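Local coordinates for protein glypican-1 (Homo sapiens, PDB 4YWT) that carries heparan sulfate chains at the cell surface and through them binds alpha-4(V) collagen, taking part in Schwann cell myelination, at residues G39-S44 with L252-H257; T134-A139 with L170-K175. The protein carries 3 engineered substitutions. All blocks are in the same frame, centred on the assembly; numbering follows the deposited sequence.

Contact 1: residues G39-S44 with L252-H257; sequences GAKGFS and LVYCAH
Lys-41 and Tyr-254 reach for each other from opposite directions across a wide gap, and their ends make the whole contact. The closest CA atoms of the two segments, those of Lys-41 and Tyr-254, stand 12.0 Å apart, so the span is bridged by side chain alone. NZ of Lys-41 gives a hydrogen bond of 2.7 Å to OH of Tyr-254. The lysine runs out extended through chi2 and chi3 and then bends at its last torsion (chi4 -64°), which swings the ammonium group round to the phenol oxygen and lays CE of Lys-41 3.6 Å from CZ of Tyr-254. NZ comes at the ring obliquely.

The tight part lies on the tyrosine side. One face of the Tyr-254 ring carries CG1 of Val-253, over the ring centre and 3.4 Å above its plane, while NE2 of His-257 sits in the ring plane at an edge. The imidazole in turn has CD1 of Tyr-254 over its own face. Leu-76 and Ser-80 of helix 70-129 also touch the ring, whose hydroxyl has a second, weak hydrogen bond to Glu-83; that carboxylate is also a long, weak ion-pair partner of Lys-41, so the positive charge has an acidic group nearby.

The other side is loose. Residues 39-42 form a type I beta turn, closed by the bond from Gly-42 N to Gly-39 O, with Ala-40 and Gly-42 exposed; Lys-41 O ties it to Arg-79 of helix 70-129. Cys-255, next to the tyrosine, is disulfide-bonded to Cys-61. The contact thus joins a beta turn at the end of helix 32-39 to the break between helices 243-253 and 255-258, in the disulfide-linked end of the elongated, helical glypican fold.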
# COMPACT_ATOMS: atom_id res chain seq x y z
N GLY A 39 -35.70 -16.76 -13.21
CA GLY A 39 -36.68 -16.54 -12.16
C GLY A 39 -36.08 -16.53 -10.77
O GLY A 39 -36.46 -15.72 -9.93
N ALA A 40 -35.13 -17.43 -10.53
CA ALA A 40 -34.44 -17.51 -9.25
C ALA A 40 -33.52 -16.32 -9.05
O ALA A 40 -32.94 -16.14 -7.98
CB ALA A 40 -33.66 -18.82 -9.14
N LYS A 41 -33.38 -15.51 -10.09
CA LYS A 41 -32.55 -14.32 -10.04
C LYS A 41 -33.38 -13.06 -9.80
O LYS A 41 -32.90 -11.94 -9.98
CB LYS A 41 -31.74 -14.19 -11.34
CG LYS A 41 -30.55 -15.12 -11.40
CD LYS A 41 -29.80 -14.98 -12.72
CE LYS A 41 -28.39 -15.54 -12.60
NZ LYS A 41 -27.58 -14.77 -11.62
N GLY A 42 -34.64 -13.25 -9.41
CA GLY A 42 -35.49 -12.14 -9.01
C GLY A 42 -36.17 -11.40 -10.15
O GLY A 42 -36.47 -10.22 -10.03
N PHE A 43 -36.41 -12.10 -11.25
CA PHE A 43 -37.11 -11.51 -12.38
C PHE A 43 -38.37 -12.31 -12.70
O PHE A 43 -38.50 -13.46 -12.30
CB PHE A 43 -36.20 -11.44 -13.61
CG PHE A 43 -34.94 -10.66 -13.39
CD1 PHE A 43 -34.98 -9.29 -13.20
CD2 PHE A 43 -33.71 -11.29 -13.40
CE1 PHE A 43 -33.82 -8.56 -13.00
CE2 PHE A 43 -32.54 -10.57 -13.20
CZ PHE A 43 -32.60 -9.21 -13.00
N SER A 44 -39.30 -11.68 -13.43
CA SER A 44 -40.58 -12.31 -13.74
C SER A 44 -40.42 -13.56 -14.59
O SER A 44 -39.75 -13.54 -15.62
CB SER A 44 -41.50 -11.32 -14.45
OG SER A 44 -41.97 -10.32 -13.56
N LEU A 252 -20.24 -12.52 -22.08
CA LEU A 252 -19.40 -13.50 -21.40
C LEU A 252 -20.20 -14.47 -20.53
O LEU A 252 -19.96 -15.68 -20.55
CB LEU A 252 -18.35 -12.79 -20.55
CG LEU A 252 -17.46 -13.69 -19.69
CD1 LEU A 252 -16.51 -14.49 -20.58
CD2 LEU A 252 -16.69 -12.88 -18.66
N VAL A 253 -21.14 -13.93 -19.76
CA VAL A 253 -21.78 -14.70 -18.70
C VAL A 253 -23.12 -15.33 -19.10
O VAL A 253 -23.28 -16.55 -19.01
CB VAL A 253 -22.01 -13.83 -17.45
CG1 VAL A 253 -22.65 -14.64 -16.34
CG2 VAL A 253 -20.71 -13.21 -16.98
N TYR A 254 -24.07 -14.51 -19.53
CA TYR A 254 -25.44 -14.97 -19.68
C TYR A 254 -25.90 -15.17 -21.12
O TYR A 254 -27.04 -15.57 -21.36
CB TYR A 254 -26.39 -13.99 -18.98
CG TYR A 254 -26.21 -13.98 -17.48
CD1 TYR A 254 -26.22 -15.17 -16.76
CD2 TYR A 254 -26.02 -12.79 -16.79
CE1 TYR A 254 -26.05 -15.17 -15.39
CE2 TYR A 254 -25.85 -12.78 -15.42
CZ TYR A 254 -25.87 -13.97 -14.72
OH TYR A 254 -25.70 -13.96 -13.36
N CYS A 255 -25.03 -14.91 -22.09
CA CYS A 255 -25.37 -15.17 -23.48
C CYS A 255 -25.35 -16.67 -23.76
O CYS A 255 -25.97 -17.14 -24.72
CB CYS A 255 -24.42 -14.43 -24.43
SG CYS A 255 -24.99 -12.78 -24.88
N ALA A 256 -24.63 -17.41 -22.93
CA ALA A 256 -24.66 -18.87 -22.99
C ALA A 256 -26.07 -19.35 -22.67
O ALA A 256 -26.60 -20.24 -23.33
CB ALA A 256 -23.65 -19.47 -22.03
N HIS A 257 -26.66 -18.75 -21.64
CA HIS A 257 -28.02 -19.06 -21.24
C HIS A 257 -29.00 -18.74 -22.36
O HIS A 257 -29.85 -19.56 -22.71
CB HIS A 257 -28.41 -18.29 -19.97
CG HIS A 257 -27.57 -18.61 -18.78
ND1 HIS A 257 -26.20 -18.76 -18.84
CD2 HIS A 257 -27.91 -18.82 -17.48
CE1 HIS A 257 -25.73 -19.04 -17.64
NE2 HIS A 257 -26.75 -19.09 -16.80

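Contact 2: residues T134-A139 with L170-K175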
# COMPACT_ATOMS: atom_id res chain seq x y z
N THR A 134 17.81 15.53 36.07
CA THR A 134 16.58 16.10 36.61
C THR A 134 16.46 17.61 36.41
O THR A 134 15.35 18.14 36.33
CB THR A 134 16.43 15.79 38.11
OG1 THR A 134 17.56 16.31 38.82
CG2 THR A 134 16.33 14.29 38.35
N GLN A 135 17.59 18.30 36.32
CA GLN A 135 17.58 19.74 36.10
C GLN A 135 17.72 20.09 34.63
O GLN A 135 17.88 21.26 34.27
CB GLN A 135 18.69 20.41 36.91
CG GLN A 135 18.50 20.30 38.41
CD GLN A 135 17.26 21.03 38.89
OE1 GLN A 135 16.22 20.41 39.12
NE2 GLN A 135 17.36 22.35 39.03
N ASN A 136 17.65 19.08 33.77
CA ASN A 136 17.71 19.28 32.33
C ASN A 136 16.67 18.41 31.62
O ASN A 136 16.77 18.17 30.42
CB ASN A 136 19.11 18.96 31.80
CG ASN A 136 20.18 19.84 32.42
OD1 ASN A 136 20.06 21.06 32.43
ND2 ASN A 136 21.22 19.21 32.95
N ALA A 137 15.68 17.96 32.38
CA ALA A 137 14.65 17.06 31.87
C ALA A 137 13.87 17.68 30.71
O ALA A 137 13.51 16.99 29.76
CB ALA A 137 13.70 16.66 32.99
N ARG A 138 13.62 18.98 30.80
CA ARG A 138 12.86 19.66 29.76
C ARG A 138 13.62 19.66 28.44
O ARG A 138 13.01 19.68 27.37
CB ARG A 138 12.52 21.10 30.16
CG ARG A 138 11.54 21.75 29.20
CD ARG A 138 11.47 23.26 29.34
NE ARG A 138 10.83 23.86 28.17
CZ ARG A 138 10.54 25.15 28.05
NH1 ARG A 138 10.83 25.99 29.03
NH2 ARG A 138 9.96 25.59 26.95
N ALA A 139 14.94 19.64 28.51
CA ALA A 139 15.76 19.58 27.30
C ALA A 139 15.51 18.27 26.56
O ALA A 139 15.29 18.26 25.35
CB ALA A 139 17.23 19.73 27.64
N LEU A 170 25.31 21.27 26.61
CA LEU A 170 26.68 21.42 27.07
C LEU A 170 26.81 22.66 27.95
O LEU A 170 27.46 22.63 29.00
CB LEU A 170 27.66 21.49 25.90
CG LEU A 170 29.11 21.79 26.26
CD1 LEU A 170 29.67 20.73 27.19
CD2 LEU A 170 29.97 21.90 25.00
N GLU A 171 26.17 23.75 27.51
CA GLU A 171 26.14 24.97 28.32
C GLU A 171 25.59 24.70 29.72
O GLU A 171 26.27 24.94 30.73
CB GLU A 171 25.30 26.05 27.64
CG GLU A 171 25.82 26.50 26.28
CD GLU A 171 24.95 27.58 25.67
OE1 GLU A 171 23.77 27.70 26.06
OE2 GLU A 171 25.46 28.32 24.79
N ARG A 172 24.35 24.20 29.78
CA ARG A 172 23.68 23.95 31.05
C ARG A 172 24.45 22.98 31.95
O ARG A 172 24.64 23.24 33.14
CB ARG A 172 22.27 23.41 30.80
CG ARG A 172 21.31 24.43 30.21
CD ARG A 172 19.93 23.82 29.97
NE ARG A 172 19.33 23.33 31.20
CZ ARG A 172 18.62 24.08 32.04
NH1 ARG A 172 18.42 25.36 31.78
NH2 ARG A 172 18.11 23.54 33.14
N LEU A 173 24.89 21.87 31.37
CA LEU A 173 25.63 20.86 32.12
C LEU A 173 26.94 21.41 32.67
O LEU A 173 27.33 21.10 33.80
CB LEU A 173 25.90 19.63 31.25
CG LEU A 173 24.71 18.69 31.03
CD1 LEU A 173 25.06 17.58 30.07
CD2 LEU A 173 24.24 18.12 32.36
N PHE A 174 27.62 22.24 31.88
CA PHE A 174 28.88 22.83 32.34
C PHE A 174 28.63 23.84 33.45
O PHE A 174 29.40 23.91 34.41
CB PHE A 174 29.63 23.49 31.19
CG PHE A 174 31.03 23.89 31.55
CD1 PHE A 174 32.04 22.94 31.59
CD2 PHE A 174 31.35 25.20 31.85
CE1 PHE A 174 33.34 23.29 31.92
CE2 PHE A 174 32.64 25.56 32.19
CZ PHE A 174 33.63 24.61 32.22
N LYS A 175 27.55 24.61 33.32
CA LYS A 175 27.16 25.53 34.39
C LYS A 175 26.88 24.77 35.69
O LYS A 175 27.29 25.20 36.77
CB LYS A 175 25.92 26.34 34.00
CG LYS A 175 26.18 27.43 32.97
CD LYS A 175 24.92 28.26 32.76
CE LYS A 175 24.37 28.77 34.09
NZ LYS A 175 23.18 29.64 33.90
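Arg-172 turns one edge of its guanidinium, NE and NH2, to two carbonyl oxygens of the turn ahead of helix 137-152. Its NH2 donates to the backbone O of Gln-135 at 2.6 Å, the nitrogen lying almost in line with the carbonyl (C=O...N angle 171°) and the oxygen in the guanidinium plane. Its NE donates to OD1 of Asn-136 at 2.7 Å, with the donor tilted out of the amide plane; a weak third bond runs from NH2 to the same OD1. Amide and guanidinium stand nearly perpendicular, 88° apart, so the carboxamide brings its oxygen to the guanidinium edge and does not stack on it. A bend in the arginine chain at chi3 (60°) turns that edge toward the turn.

The two acceptors, Gln-135 O and Asn-136 OD1, come within 2.9 Å of each other, a closeness that the positive guanidinium, donating to both, probably makes tolerable. The other end of the amide is held too: ND2 of Asn-136 is hydrogen-bonded to the backbone oxygen of Leu-132, which fixes the flip of the carboxamide.

Beyond the polar centre, the same ND2 of Asn-136 lies 3.3 Å from CD2 of Leu-173, a nonpolar neighbour whose buried side chain also packs on Phe-201 and Leu-327. Gln-176, further along helix 158-177, touches both Gln-135 and Asn-136. Asn-136 is the N-cap residue of helix 137-152, yet its side chain makes no capping bond and joins the turn to helix 158-177 instead. Between these segments the arginine meets neutral oxygens alone, so the direction of two carbonyls, rather than an opposite charge, sets where its guanidinium sits.

How the contacts relate
Contacts 1 and 2 lie toward opposite ends of the elongated molecule, their centres 79 Å apart, and share no helix. Both are partly buried and polar, but contact 1 sets a buried tyrosine against a partly exposed lysine, whereas contact 2 sets an exposed arginine against a buried asparagine. Contact 1 brings together parts of the chain more than 200 residues apart, in a region secured by disulfides, through one lysine-to-phenol bond with an acidic neighbour close by. Contact 2 joins segments 31 residues apart, lying between those of contact 1 along the chain. It buries about twice the surface, 183 against 89 Å², and its arginine grips neutral carbonyl oxygens beside a single buried leucine.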